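Local coordinates for protein exoribonuclease II, mitochondrial (Candida glabrata, PDB 6F3H) that degrades RNA from its 3' end as an RNB-family exoribonuclease and probably forms the nuclease part of the mitochondrial RNA degradosome mtEXO, at residues F276-N281 and I320-D325; T754-L758 and F783-A789; F392-V397 and I424-I428; Y376-P381 and P469-F475. The protein carries 1 engineered substitution. One frame throughout, in Å; residues are numbered along the deposited sequence.

Interaction 1 of 4, residues F276-N281 and I320-D325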
loop_
_atom_site.group_PDB
_atom_site.type_symbol
_atom_site.label_atom_id
_atom_site.label_comp_id
_atom_site.label_asym_id
_atom_site.label_seq_id
_atom_site.Cartn_x
_atom_site.Cartn_y
_atom_site.Cartn_z
ATOM N N PHE A 276 33.676 -22.789 1.336
ATOM C CA PHE A 276 33.181 -21.528 1.879
ATOM C C PHE A 276 33.048 -21.585 3.391
ATOM O O PHE A 276 33.517 -20.695 4.103
ATOM C CB PHE A 276 31.840 -21.197 1.238
ATOM C CG PHE A 276 31.176 -19.966 1.798
ATOM C CD1 PHE A 276 31.452 -18.706 1.263
ATOM C CD2 PHE A 276 30.253 -20.062 2.828
ATOM C CE1 PHE A 276 30.852 -17.566 1.771
ATOM C CE2 PHE A 276 29.641 -18.926 3.323
ATOM C CZ PHE A 276 29.949 -17.677 2.793
ATOM N N ALA A 277 32.335 -22.583 3.898
ATOM C CA ALA A 277 32.144 -22.651 5.335
ATOM C C ALA A 277 33.476 -22.693 6.066
ATOM O O ALA A 277 33.597 -22.172 7.178
ATOM C CB ALA A 277 31.310 -23.880 5.689
ATOM N N LYS A 278 34.512 -23.232 5.439
ATOM C CA LYS A 278 35.790 -23.250 6.121
ATOM C C LYS A 278 36.297 -21.836 6.288
ATOM O O LYS A 278 36.649 -21.420 7.396
ATOM C CB LYS A 278 36.794 -24.096 5.362
ATOM C CG LYS A 278 37.831 -24.633 6.304
ATOM C CD LYS A 278 39.118 -24.949 5.601
ATOM C CE LYS A 278 39.799 -26.119 6.284
ATOM N NZ LYS A 278 39.087 -27.438 6.044
ATOM N N LEU A 279 36.277 -21.065 5.196
ATOM C CA LEU A 279 36.713 -19.672 5.222
ATOM C C LEU A 279 35.992 -18.877 6.295
ATOM O O LEU A 279 36.591 -18.041 6.983
ATOM C CB LEU A 279 36.455 -19.037 3.860
ATOM C CG LEU A 279 37.072 -19.783 2.685
ATOM C CD1 LEU A 279 36.654 -19.181 1.383
ATOM C CD2 LEU A 279 38.546 -19.671 2.808
ATOM N N VAL A 280 34.698 -19.118 6.439
ATOM C CA VAL A 280 33.922 -18.441 7.462
ATOM C C VAL A 280 34.399 -18.834 8.854
ATOM O O VAL A 280 34.547 -17.980 9.737
ATOM C CB VAL A 280 32.441 -18.762 7.239
ATOM C CG1 VAL A 280 31.611 -18.234 8.356
ATOM C CG2 VAL A 280 32.025 -18.163 5.935
ATOM N N ASN A 281 34.682 -20.123 9.066
ATOM C CA ASN A 281 35.088 -20.563 10.390
ATOM C C ASN A 281 36.491 -20.108 10.707
ATOM O O ASN A 281 36.802 -19.821 11.865
ATOM C CB ASN A 281 34.996 -22.071 10.484
ATOM C CG ASN A 281 33.636 -22.569 10.142
ATOM O OD1 ASN A 281 32.631 -22.045 10.635
ATOM N ND2 ASN A 281 33.575 -23.587 9.297
ATOM N N ILE A 320 24.610 -24.729 4.109
ATOM C CA ILE A 320 25.682 -23.797 4.423
ATOM C C ILE A 320 25.706 -23.465 5.906
ATOM O O ILE A 320 26.755 -23.500 6.547
ATOM C CB ILE A 320 25.514 -22.524 3.593
ATOM C CG1 ILE A 320 25.636 -22.854 2.119
ATOM C CG2 ILE A 320 26.524 -21.512 4.036
ATOM C CD1 ILE A 320 25.625 -21.660 1.278
ATOM N N PHE A 321 24.563 -23.107 6.473
ATOM C CA PHE A 321 24.550 -22.836 7.897
ATOM C C PHE A 321 24.964 -24.065 8.665
ATOM O O PHE A 321 25.679 -23.971 9.661
ATOM C CB PHE A 321 23.165 -22.405 8.347
ATOM C CG PHE A 321 22.804 -21.009 7.949
ATOM C CD1 PHE A 321 23.766 -20.051 7.805
ATOM C CD2 PHE A 321 21.490 -20.650 7.775
ATOM C CE1 PHE A 321 23.433 -18.779 7.465
ATOM C CE2 PHE A 321 21.158 -19.368 7.434
ATOM C CZ PHE A 321 22.138 -18.439 7.277
ATOM N N ARG A 322 24.546 -25.236 8.191
ATOM C CA ARG A 322 24.896 -26.468 8.882
ATOM C C ARG A 322 26.400 -26.657 8.904
ATOM O O ARG A 322 26.936 -27.268 9.822
ATOM C CB ARG A 322 24.192 -27.657 8.215
ATOM C CG ARG A 322 24.183 -28.896 9.075
ATOM C CD ARG A 322 23.703 -30.229 8.469
ATOM N NE ARG A 322 23.629 -30.373 7.019
ATOM C CZ ARG A 322 24.645 -30.768 6.265
ATOM N NH1 ARG A 322 25.819 -31.005 6.834
ATOM N NH2 ARG A 322 24.491 -30.916 4.951
ATOM N N HIS A 323 27.102 -26.107 7.935
ATOM C CA HIS A 323 28.542 -26.235 7.892
ATOM C C HIS A 323 29.286 -25.121 8.604
ATOM O O HIS A 323 30.512 -25.072 8.498
ATOM C CB HIS A 323 29.013 -26.318 6.455
ATOM C CG HIS A 323 28.779 -27.652 5.834
ATOM N ND1 HIS A 323 27.564 -28.015 5.299
ATOM C CD2 HIS A 323 29.581 -28.731 5.710
ATOM C CE1 HIS A 323 27.637 -29.247 4.836
ATOM N NE2 HIS A 323 28.850 -29.706 5.078
ATOM N N ILE A 324 28.602 -24.181 9.253
ATOM C CA ILE A 324 29.260 -23.055 9.911
ATOM C C ILE A 324 29.006 -23.128 11.409
ATOM O O ILE A 324 27.853 -23.217 11.837
ATOM C CB ILE A 324 28.783 -21.710 9.340
ATOM C CG1 ILE A 324 29.260 -21.553 7.904
ATOM C CG2 ILE A 324 29.339 -20.577 10.156
ATOM C CD1 ILE A 324 28.426 -20.658 7.118
ATOM N N ASP A 325 30.073 -23.024 12.204
ATOM C CA ASP A 325 29.986 -23.365 13.623
ATOM C C ASP A 325 28.940 -22.540 14.341
ATOM O O ASP A 325 28.023 -23.079 14.969
ATOM C CB ASP A 325 31.333 -23.157 14.297
ATOM C CG ASP A 325 32.394 -24.022 13.710
ATOM O OD1 ASP A 325 32.653 -23.886 12.503
ATOM O OD2 ASP A 325 32.962 -24.846 14.452
#

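Interaction 2 of 4, residues T754-L758 and F783-A789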
loop_
_atom_site.group_PDB
_atom_site.type_symbol
_atom_site.label_atom_id
_atom_site.label_comp_id
_atom_site.label_asym_id
_atom_site.label_seq_id
_atom_site.Cartn_x
_atom_site.Cartn_y
_atom_site.Cartn_z
ATOM N N THR A 754 11.797 -1.081 14.613
ATOM C CA THR A 754 11.235 -1.295 15.940
ATOM C C THR A 754 11.972 -2.412 16.650
ATOM O O THR A 754 12.445 -2.239 17.777
ATOM C CB THR A 754 9.764 -1.666 15.844
ATOM O OG1 THR A 754 9.078 -0.670 15.096
ATOM C CG2 THR A 754 9.160 -1.762 17.221
ATOM N N LEU A 755 12.117 -3.562 15.972
ATOM C CA LEU A 755 12.717 -4.738 16.595
ATOM C C LEU A 755 14.208 -4.557 16.832
ATOM O O LEU A 755 14.711 -4.908 17.905
ATOM C CB LEU A 755 12.478 -5.970 15.738
ATOM C CG LEU A 755 11.037 -6.396 15.449
ATOM C CD1 LEU A 755 11.014 -7.784 14.836
ATOM C CD2 LEU A 755 10.171 -6.356 16.673
ATOM N N LYS A 756 14.930 -3.993 15.856
ATOM C CA LYS A 756 16.371 -3.791 16.013
ATOM C C LYS A 756 16.662 -2.936 17.238
ATOM O O LYS A 756 17.703 -3.093 17.882
ATOM C CB LYS A 756 16.943 -3.134 14.749
ATOM C CG LYS A 756 18.472 -3.159 14.578
ATOM C CD LYS A 756 18.913 -3.129 13.084
ATOM C CE LYS A 756 20.461 -3.037 12.906
ATOM N NZ LYS A 756 20.941 -2.268 11.684
ATOM N N HIS A 757 15.732 -2.063 17.596
ATOM C CA HIS A 757 15.868 -1.277 18.810
ATOM C C HIS A 757 15.591 -2.121 20.044
ATOM O O HIS A 757 16.346 -2.080 21.019
ATOM C CB HIS A 757 14.909 -0.100 18.754
ATOM C CG HIS A 757 14.587 0.456 20.096
ATOM N ND1 HIS A 757 15.493 1.198 20.819
ATOM C CD2 HIS A 757 13.467 0.379 20.850
ATOM C CE1 HIS A 757 14.941 1.558 21.963
ATOM N NE2 HIS A 757 13.711 1.077 22.005
ATOM N N LEU A 758 14.512 -2.904 20.010
ATOM C CA LEU A 758 14.196 -3.771 21.136
ATOM C C LEU A 758 15.343 -4.717 21.410
ATOM O O LEU A 758 15.553 -5.131 22.557
ATOM C CB LEU A 758 12.929 -4.567 20.855
ATOM C CG LEU A 758 11.685 -3.704 20.701
ATOM C CD1 LEU A 758 10.463 -4.578 20.814
ATOM C CD2 LEU A 758 11.656 -2.573 21.711
ATOM N N PHE A 783 2.457 -4.430 20.990
ATOM C CA PHE A 783 2.873 -3.538 22.059
ATOM C C PHE A 783 2.083 -2.252 22.015
ATOM O O PHE A 783 2.015 -1.606 20.965
ATOM C CB PHE A 783 4.341 -3.185 21.979
ATOM C CG PHE A 783 5.222 -4.263 22.414
ATOM C CD1 PHE A 783 4.717 -5.537 22.611
ATOM C CD2 PHE A 783 6.541 -4.007 22.698
ATOM C CE1 PHE A 783 5.525 -6.559 23.028
ATOM C CE2 PHE A 783 7.361 -5.016 23.128
ATOM C CZ PHE A 783 6.848 -6.301 23.293
ATOM N N PRO A 784 1.490 -1.850 23.123
ATOM C CA PRO A 784 0.882 -0.529 23.145
ATOM C C PRO A 784 1.916 0.544 22.891
ATOM O O PRO A 784 1.649 1.514 22.169
ATOM C CB PRO A 784 0.296 -0.457 24.553
ATOM C CG PRO A 784 0.164 -1.889 24.969
ATOM C CD PRO A 784 1.354 -2.545 24.406
ATOM N N GLU A 785 3.118 0.380 23.442
ATOM C CA GLU A 785 4.105 1.428 23.268
ATOM C C GLU A 785 4.585 1.525 21.824
ATOM O O GLU A 785 5.017 2.604 21.405
ATOM C CB GLU A 785 5.277 1.190 24.228
ATOM N N TYR A 786 4.467 0.455 21.034
ATOM C CA TYR A 786 5.009 0.448 19.681
ATOM C C TYR A 786 3.990 -0.107 18.707
ATOM O O TYR A 786 3.437 -1.190 18.926
ATOM C CB TYR A 786 6.266 -0.388 19.544
ATOM C CG TYR A 786 7.391 -0.047 20.461
ATOM C CD1 TYR A 786 7.439 -0.542 21.762
ATOM C CD2 TYR A 786 8.418 0.775 20.025
ATOM C CE1 TYR A 786 8.498 -0.233 22.586
ATOM C CE2 TYR A 786 9.468 1.088 20.832
ATOM C CZ TYR A 786 9.507 0.588 22.107
ATOM O OH TYR A 786 10.573 0.931 22.894
ATOM N N SER A 787 3.834 0.574 17.581
ATOM C CA SER A 787 2.861 0.125 16.603
ATOM C C SER A 787 3.365 -1.063 15.784
ATOM O O SER A 787 2.571 -1.944 15.434
ATOM C CB SER A 787 2.490 1.296 15.691
ATOM O OG SER A 787 1.766 2.291 16.400
ATOM N N TYR A 788 4.669 -1.129 15.497
ATOM C CA TYR A 788 5.225 -2.125 14.586
ATOM C C TYR A 788 5.960 -3.232 15.305
ATOM O O TYR A 788 6.711 -3.983 14.685
ATOM C CB TYR A 788 6.156 -1.454 13.587
ATOM C CG TYR A 788 5.396 -0.533 12.687
ATOM C CD1 TYR A 788 4.165 -0.906 12.164
ATOM C CD2 TYR A 788 5.895 0.720 12.380
ATOM C CE1 TYR A 788 3.457 -0.058 11.337
ATOM C CE2 TYR A 788 5.208 1.581 11.552
ATOM C CZ TYR A 788 3.987 1.193 11.031
ATOM O OH TYR A 788 3.293 2.062 10.210
ATOM N N ALA A 789 5.763 -3.340 16.594
ATOM C CA ALA A 789 6.242 -4.464 17.359
ATOM C C ALA A 789 5.029 -5.360 17.550
ATOM O O ALA A 789 4.296 -5.234 18.530
ATOM C CB ALA A 789 6.846 -4.018 18.681
#

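Interaction 3 of 4, residues F392-V397 and I424-I428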
loop_
_atom_site.group_PDB
_atom_site.type_symbol
_atom_site.label_atom_id
_atom_site.label_comp_id
_atom_site.label_asym_id
_atom_site.label_seq_id
_atom_site.Cartn_x
_atom_site.Cartn_y
_atom_site.Cartn_z
ATOM N N PHE A 392 -4.297 35.641 -7.175
ATOM C CA PHE A 392 -4.744 35.961 -5.830
ATOM C C PHE A 392 -3.898 37.054 -5.195
ATOM O O PHE A 392 -4.195 37.505 -4.083
ATOM C CB PHE A 392 -4.707 34.696 -4.977
ATOM C CG PHE A 392 -5.620 33.601 -5.477
ATOM C CD1 PHE A 392 -5.167 32.669 -6.423
ATOM C CD2 PHE A 392 -6.937 33.506 -5.021
ATOM C CE1 PHE A 392 -6.020 31.649 -6.911
ATOM C CE2 PHE A 392 -7.792 32.496 -5.486
ATOM C CZ PHE A 392 -7.338 31.564 -6.429
ATOM N N GLY A 393 -2.865 37.491 -5.893
ATOM C CA GLY A 393 -2.068 38.598 -5.426
ATOM C C GLY A 393 -1.277 38.277 -4.184
ATOM O O GLY A 393 -0.555 37.276 -4.106
ATOM N N ASP A 394 -1.422 39.148 -3.201
ATOM C CA ASP A 394 -0.649 39.106 -1.981
ATOM C C ASP A 394 -1.435 38.433 -0.889
ATOM O O ASP A 394 -0.973 38.357 0.248
ATOM C CB ASP A 394 -0.270 40.527 -1.557
ATOM C CG ASP A 394 0.852 40.557 -0.552
ATOM O OD1 ASP A 394 1.944 40.063 -0.891
ATOM O OD2 ASP A 394 0.650 41.089 0.569
HETATM N N MSE A 395 -2.621 37.967 -1.214
HETATM C CA MSE A 395 -3.357 37.155 -0.302
HETATM C C MSE A 395 -2.462 36.058 0.240
HETATM O O MSE A 395 -1.790 35.360 -0.532
HETATM C CB MSE A 395 -4.545 36.562 -0.995
HETATM C CG MSE A 395 -5.179 35.486 -0.197
HETATM SE SE MSE A 395 -6.558 34.601 -1.225
HETATM C CE MSE A 395 -7.912 34.453 0.182
ATOM N N PRO A 396 -2.446 35.932 1.569
ATOM C CA PRO A 396 -1.535 34.995 2.237
ATOM C C PRO A 396 -2.051 33.573 2.206
ATOM O O PRO A 396 -3.228 33.298 2.471
ATOM C CB PRO A 396 -1.484 35.501 3.680
ATOM C CG PRO A 396 -2.700 36.313 3.846
ATOM C CD PRO A 396 -3.365 36.564 2.518
ATOM N N VAL A 397 -1.115 32.664 1.936
ATOM C CA VAL A 397 -1.363 31.237 1.783
ATOM C C VAL A 397 -0.576 30.483 2.831
ATOM O O VAL A 397 0.659 30.534 2.833
ATOM C CB VAL A 397 -0.924 30.750 0.403
ATOM C CG1 VAL A 397 -1.317 29.334 0.232
ATOM C CG2 VAL A 397 -1.571 31.627 -0.629
ATOM N N ILE A 424 -13.105 30.402 1.449
ATOM C CA ILE A 424 -11.940 29.555 1.606
ATOM C C ILE A 424 -11.336 29.210 0.265
ATOM O O ILE A 424 -12.049 28.910 -0.697
ATOM C CB ILE A 424 -12.307 28.285 2.364
ATOM C CG1 ILE A 424 -13.185 28.699 3.533
ATOM C CG2 ILE A 424 -11.057 27.594 2.753
ATOM C CD1 ILE A 424 -12.441 29.505 4.581
ATOM N N HIS A 425 -10.011 29.220 0.228
ATOM C CA HIS A 425 -9.252 28.897 -0.962
ATOM C C HIS A 425 -8.223 27.853 -0.617
ATOM O O HIS A 425 -7.405 28.057 0.284
ATOM C CB HIS A 425 -8.573 30.122 -1.521
ATOM C CG HIS A 425 -9.529 31.194 -1.919
ATOM N ND1 HIS A 425 -10.112 31.243 -3.167
ATOM C CD2 HIS A 425 -10.006 32.257 -1.233
ATOM C CE1 HIS A 425 -10.898 32.301 -3.235
ATOM N NE2 HIS A 425 -10.849 32.933 -2.076
ATOM N N ILE A 426 -8.256 26.756 -1.352
ATOM C CA ILE A 426 -7.322 25.665 -1.182
ATOM C C ILE A 426 -6.489 25.620 -2.428
ATOM O O ILE A 426 -6.991 25.302 -3.511
ATOM C CB ILE A 426 -8.041 24.344 -0.962
ATOM C CG1 ILE A 426 -9.201 24.603 -0.030
ATOM C CG2 ILE A 426 -7.090 23.332 -0.378
ATOM C CD1 ILE A 426 -8.730 25.027 1.343
ATOM N N HIS A 427 -5.223 25.937 -2.274
ATOM C CA HIS A 427 -4.329 26.030 -3.406
ATOM C C HIS A 427 -3.474 24.792 -3.412
ATOM O O HIS A 427 -2.712 24.548 -2.476
ATOM C CB HIS A 427 -3.468 27.278 -3.345
ATOM C CG HIS A 427 -4.235 28.476 -2.928
ATOM N ND1 HIS A 427 -5.162 29.069 -3.751
ATOM C CD2 HIS A 427 -4.205 29.204 -1.790
ATOM C CE1 HIS A 427 -5.694 30.096 -3.117
ATOM N NE2 HIS A 427 -5.124 30.205 -1.929
ATOM N N ILE A 428 -3.617 24.019 -4.459
ATOM C CA ILE A 428 -2.913 22.771 -4.605
ATOM C C ILE A 428 -1.829 23.022 -5.634
ATOM O O ILE A 428 -2.079 23.682 -6.648
ATOM C CB ILE A 428 -3.893 21.680 -5.060
ATOM C CG1 ILE A 428 -4.890 21.387 -3.949
ATOM C CG2 ILE A 428 -3.139 20.428 -5.341
ATOM C CD1 ILE A 428 -4.283 21.462 -2.569
#

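Interaction 4 of 4, residues Y376-P381 and P469-F475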
loop_
_atom_site.group_PDB
_atom_site.type_symbol
_atom_site.label_atom_id
_atom_site.label_comp_id
_atom_site.label_asym_id
_atom_site.label_seq_id
_atom_site.Cartn_x
_atom_site.Cartn_y
_atom_site.Cartn_z
ATOM N N TYR A 376 15.512 10.979 -14.895
ATOM C CA TYR A 376 15.009 11.917 -13.902
ATOM C C TYR A 376 16.062 12.924 -13.496
ATOM O O TYR A 376 15.753 14.095 -13.251
ATOM C CB TYR A 376 14.551 11.170 -12.659
ATOM C CG TYR A 376 13.085 10.864 -12.637
ATOM C CD1 TYR A 376 12.388 10.628 -13.801
ATOM C CD2 TYR A 376 12.389 10.855 -11.438
ATOM C CE1 TYR A 376 11.043 10.348 -13.768
ATOM C CE2 TYR A 376 11.044 10.603 -11.392
ATOM C CZ TYR A 376 10.365 10.346 -12.556
ATOM O OH TYR A 376 9.003 10.080 -12.492
ATOM N N ASP A 377 17.307 12.484 -13.394
ATOM C CA ASP A 377 18.361 13.393 -12.975
ATOM C C ASP A 377 18.576 14.501 -13.990
ATOM O O ASP A 377 18.912 15.629 -13.612
ATOM C CB ASP A 377 19.649 12.616 -12.744
ATOM C CG ASP A 377 19.562 11.715 -11.535
ATOM O OD1 ASP A 377 18.612 11.904 -10.742
ATOM O OD2 ASP A 377 20.419 10.812 -11.389
ATOM N N THR A 378 18.394 14.212 -15.274
ATOM C CA THR A 378 18.616 15.219 -16.298
ATOM C C THR A 378 17.324 15.725 -16.918
ATOM O O THR A 378 17.371 16.450 -17.914
ATOM C CB THR A 378 19.539 14.687 -17.393
ATOM O OG1 THR A 378 19.478 15.578 -18.513
ATOM C CG2 THR A 378 19.116 13.295 -17.833
ATOM N N ALA A 379 16.176 15.397 -16.342
ATOM C CA ALA A 379 14.920 15.856 -16.907
ATOM C C ALA A 379 14.613 17.239 -16.366
ATOM O O ALA A 379 14.980 17.575 -15.234
ATOM C CB ALA A 379 13.773 14.905 -16.565
HETATM N N MSE A 380 13.964 18.048 -17.206
HETATM C CA MSE A 380 13.557 19.420 -16.873
HETATM C C MSE A 380 12.227 19.750 -17.556
HETATM O O MSE A 380 12.022 19.410 -18.723
HETATM C CB MSE A 380 14.627 20.436 -17.289
HETATM C CG MSE A 380 15.968 20.261 -16.574
HETATM SE SE MSE A 380 15.895 21.156 -14.849
HETATM C CE MSE A 380 17.743 21.788 -14.617
ATOM N N PRO A 381 11.331 20.443 -16.828
ATOM C CA PRO A 381 9.926 20.599 -17.268
ATOM C C PRO A 381 9.709 21.753 -18.238
ATOM O O PRO A 381 8.826 22.587 -18.054
ATOM C CB PRO A 381 9.201 20.835 -15.943
ATOM C CG PRO A 381 10.212 21.564 -15.105
ATOM C CD PRO A 381 11.565 21.030 -15.493
ATOM N N PRO A 469 10.785 9.984 -4.737
ATOM C CA PRO A 469 9.672 10.803 -5.211
ATOM C C PRO A 469 9.117 10.229 -6.495
ATOM O O PRO A 469 9.860 9.777 -7.366
ATOM C CB PRO A 469 10.324 12.174 -5.468
ATOM C CG PRO A 469 11.659 12.128 -4.791
ATOM C CD PRO A 469 12.064 10.686 -4.928
HETATM N N MSE A 470 7.806 10.250 -6.605
HETATM C CA MSE A 470 7.178 9.877 -7.841
HETATM C C MSE A 470 7.632 10.728 -9.042
HETATM O O MSE A 470 7.706 10.219 -10.156
HETATM C CB MSE A 470 5.676 9.950 -7.656
HETATM C CG MSE A 470 4.884 9.829 -8.906
HETATM SE SE MSE A 470 3.216 10.640 -8.598
HETATM C CE MSE A 470 2.342 9.193 -8.122
ATOM N N LEU A 471 7.945 12.005 -8.817
ATOM C CA LEU A 471 8.314 12.969 -9.854
ATOM C C LEU A 471 9.784 13.390 -9.735
ATOM O O LEU A 471 10.387 13.250 -8.666
ATOM C CB LEU A 471 7.412 14.200 -9.748
ATOM C CG LEU A 471 5.967 14.088 -10.236
ATOM C CD1 LEU A 471 5.054 15.098 -9.553
ATOM C CD2 LEU A 471 5.925 14.312 -11.712
ATOM N N PRO A 472 10.402 13.894 -10.812
ATOM C CA PRO A 472 11.826 14.275 -10.732
ATOM C C PRO A 472 12.059 15.453 -9.795
ATOM O O PRO A 472 11.157 16.233 -9.504
ATOM C CB PRO A 472 12.195 14.654 -12.173
ATOM C CG PRO A 472 11.077 14.187 -13.025
ATOM C CD PRO A 472 9.859 14.008 -12.177
ATOM N N LYS A 473 13.313 15.607 -9.353
ATOM C CA LYS A 473 13.633 16.721 -8.464
ATOM C C LYS A 473 13.323 18.038 -9.133
ATOM O O LYS A 473 12.763 18.939 -8.507
ATOM C CB LYS A 473 15.106 16.705 -8.051
ATOM N N SER A 474 13.679 18.165 -10.409
ATOM C CA SER A 474 13.484 19.430 -11.108
ATOM C C SER A 474 12.027 19.857 -11.086
ATOM O O SER A 474 11.708 21.001 -10.761
ATOM C CB SER A 474 13.963 19.308 -12.545
ATOM O OG SER A 474 13.059 18.522 -13.283
ATOM N N PHE A 475 11.130 18.941 -11.418
ATOM C CA PHE A 475 9.710 19.254 -11.427
ATOM C C PHE A 475 9.195 19.562 -10.032
ATOM O O PHE A 475 8.213 20.300 -9.882
ATOM C CB PHE A 475 8.928 18.071 -11.996
ATOM C CG PHE A 475 9.134 17.843 -13.466
ATOM C CD1 PHE A 475 10.404 17.748 -14.001
ATOM C CD2 PHE A 475 8.049 17.662 -14.302
ATOM C CE1 PHE A 475 10.590 17.532 -15.344
ATOM C CE2 PHE A 475 8.226 17.442 -15.648
ATOM C CZ PHE A 475 9.493 17.371 -16.173
#

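Interaction 1 of 4, residues F276-N281 and I320-D325
The backbone N-H of Asp-325 donates to OD1 of Asn-281, with 3.2 Å between N and OD1 and a nearly straight N-H...O angle of 169°. This bond joins two helix ends: Asn-281 closes helix 251-281, and Asp-325 lies just beyond helix 311-322. The donor sits tilted by 33° from the plane of the Asn-281 carbonyl group. The other end of the same amide points ND2 at the carbonyl O of His-323 in a weak, 3.5 Å hydrogen bond. As modelled, the amide accepts from one backbone N-H and more weakly donates to a carbonyl two residues earlier, linking the two helix ends. One turn back, Ala-277 brings its CB against His-323, and its CA comes within 5.4 Å of Ile-324 CA, a close backbone approach that the small methyl permits. The side chains touch there at 3.8 Å between Ala-277 CB and Ile-324 CG1. Ile-324 then spreads its two branches along the helix. With CG2 anti to the backbone N, that methyl meets Val-280 CG1, whereas CD1 reaches toward the ring of Phe-276. Ile-288 of helix 285-291 packs on both Phe-276 and Val-280, extending the apolar patch. At the far edge, Ile-320 crosses the Phe-276 side chain at about a right angle, its CG2 4.1 Å from Phe-276 CE2.

Interaction 2 of 4, residues T754-L758 and F783-A789
Tyr-786 reaches from its loop along the flank of helix 725-761 and meets three helical residues in succession. Its CB starts beside the methyl of Thr-754, with 4.0 Å between Tyr-786 CB and Thr-754 CG2. The same methyl stays with the ring through CG and comes nearest at CD2. Farther out the two sides of the ring part company: CE1 lies against Leu-758 CD2 and CE2 against His-757 CD2. The leucine and tyrosine side chains lie antiparallel alongside each other, and the leucine methyl CD2 ends 3.8 Å from Tyr-786 CZ. At the tip, OH arrives in the plane of the His-757 ring, at its edge, and accepts a weak hydrogen bond from NE2, bent to 132° at the proton and 3.3 Å long between NE2 and OH. The loop joins strands 778-782 and 790-794 of the five-stranded C-terminal sheet, probably the OB-fold S1 domain that follows the catalytic domain in RNase II-type enzymes; the contact seats it on the long helix leading into that sheet. Phe-596 packs edge-to-face with Tyr-786 and also meets the His-757 ring. Leu-758 sends its second branch elsewhere, CD1 lying 3.9 Å from Phe-783 CE2. Thr-754 holds CG2 anti to its backbone N, which lays the methyl 3.5 Å from Ala-789 CB and turns OG1 back to the carbonyl of Ser-750 in its own helix; OG1 also touches Tyr-788 CB.

Interaction 3 of 4, residues F392-V397 and I424-I428
Phe-392 meets His-425 and His-427 in an aromatic cluster on the mixed sheet of the RNB domain. The loop carrying Phe-392 folds through a type II' turn from Phe-392 to Met-395, with Gly-393 at positive phi, and so brings both end residues over strand 421-429. A chi1 of -62° swings the Phe-392 ring away from its own carbonyl, turning one face to His-427 and an edge to His-425. His-427 directs its edge at that face, CE1 standing 3.8 Å above the centre, with the planes 65° apart. Toward His-425 the roles reverse: the phenyl edge approaches the imidazole face in an offset edge-to-face pair, centroids 5.3 Å apart. Ser-494 bonds His-425 ND1, while Ser-492 and Ser-413 bond His-427 ND1 and NE2, which fixes the rotation of the His-427 ring and satisfies its buried nitrogens. Met-395, a selenomethionine, runs extended through chi2 and bends at chi3 to lay SE and CE obliquely by the His-425 ring, SE 4.7 Å from the centroid. The His-427 side chain lies about 7 Å from that of the magnesium ligand Asp-410. Val-397 closes the other end, CG1 meeting the edge of His-427 at CD2, 3.5 Å away.

Interaction 4 of 4, residues Y376-P381 and P469-F475
Pro-472 sets its CG over the centre of the Tyr-376 ring, 3.7 Å from the centroid and almost exactly on the ring normal, in a CH-pi contact. A second such pair runs the other way between the segments: CB of Pro-381 lies over the face of Phe-475, 3.4 Å from the centroid. Each segment thus offers one proline and one aromatic ring. Ala-379 rests its CB beside the Phe-475 ring, near CE1, and at the exposed margin the SE of Met-380, a selenomethionine, touches Ser-474 CB. Val-450 of helix 449-456 packs on both Ala-379 and Pro-472. Two hydrogen bonds mark the polar edges. Tyr-376 OH donates to the carbonyl O of Met-470 over 2.7 Å, tilted 19° from the carbonyl plane, and is bonded to Ser-454 OG as well. Ser-474, with OG between its backbone N and carbonyl carbon (chi1 73°), donates to Ala-379 O at 2.9 Å from well above the carbonyl plane. Pro-472 occupies the N-cap position of helix 473-479. Since both acceptors are backbone carbonyls and both proline rings lie on aromatic faces, the chemistry fixes the path of the chain leaving helix 369-378 against the start of helix 473-479.

Along the chain, interaction 1 comes first, interaction 4 opens next and encloses interaction 3 in sequence, and interaction 2 follows last. Interactions 3 and 4 are neighbours, their centres about 26 Å apart, and share the RNB domain through residues 392-397, 424-428 and 469-475; 376-381 lies at the end region of helix 369-378 and packs on 469-475. Interaction 1 joins helices 251-281 and 311-322 on the opposite side of the chain's centre from interaction 3, about 66 Å away between centres. Interaction 2 joins helix 725-761 to the C-terminal sheet, its centre about 33 to 41 Å from the other centres. No two contacts touch, and interaction 3 lies nearest the magnesium site.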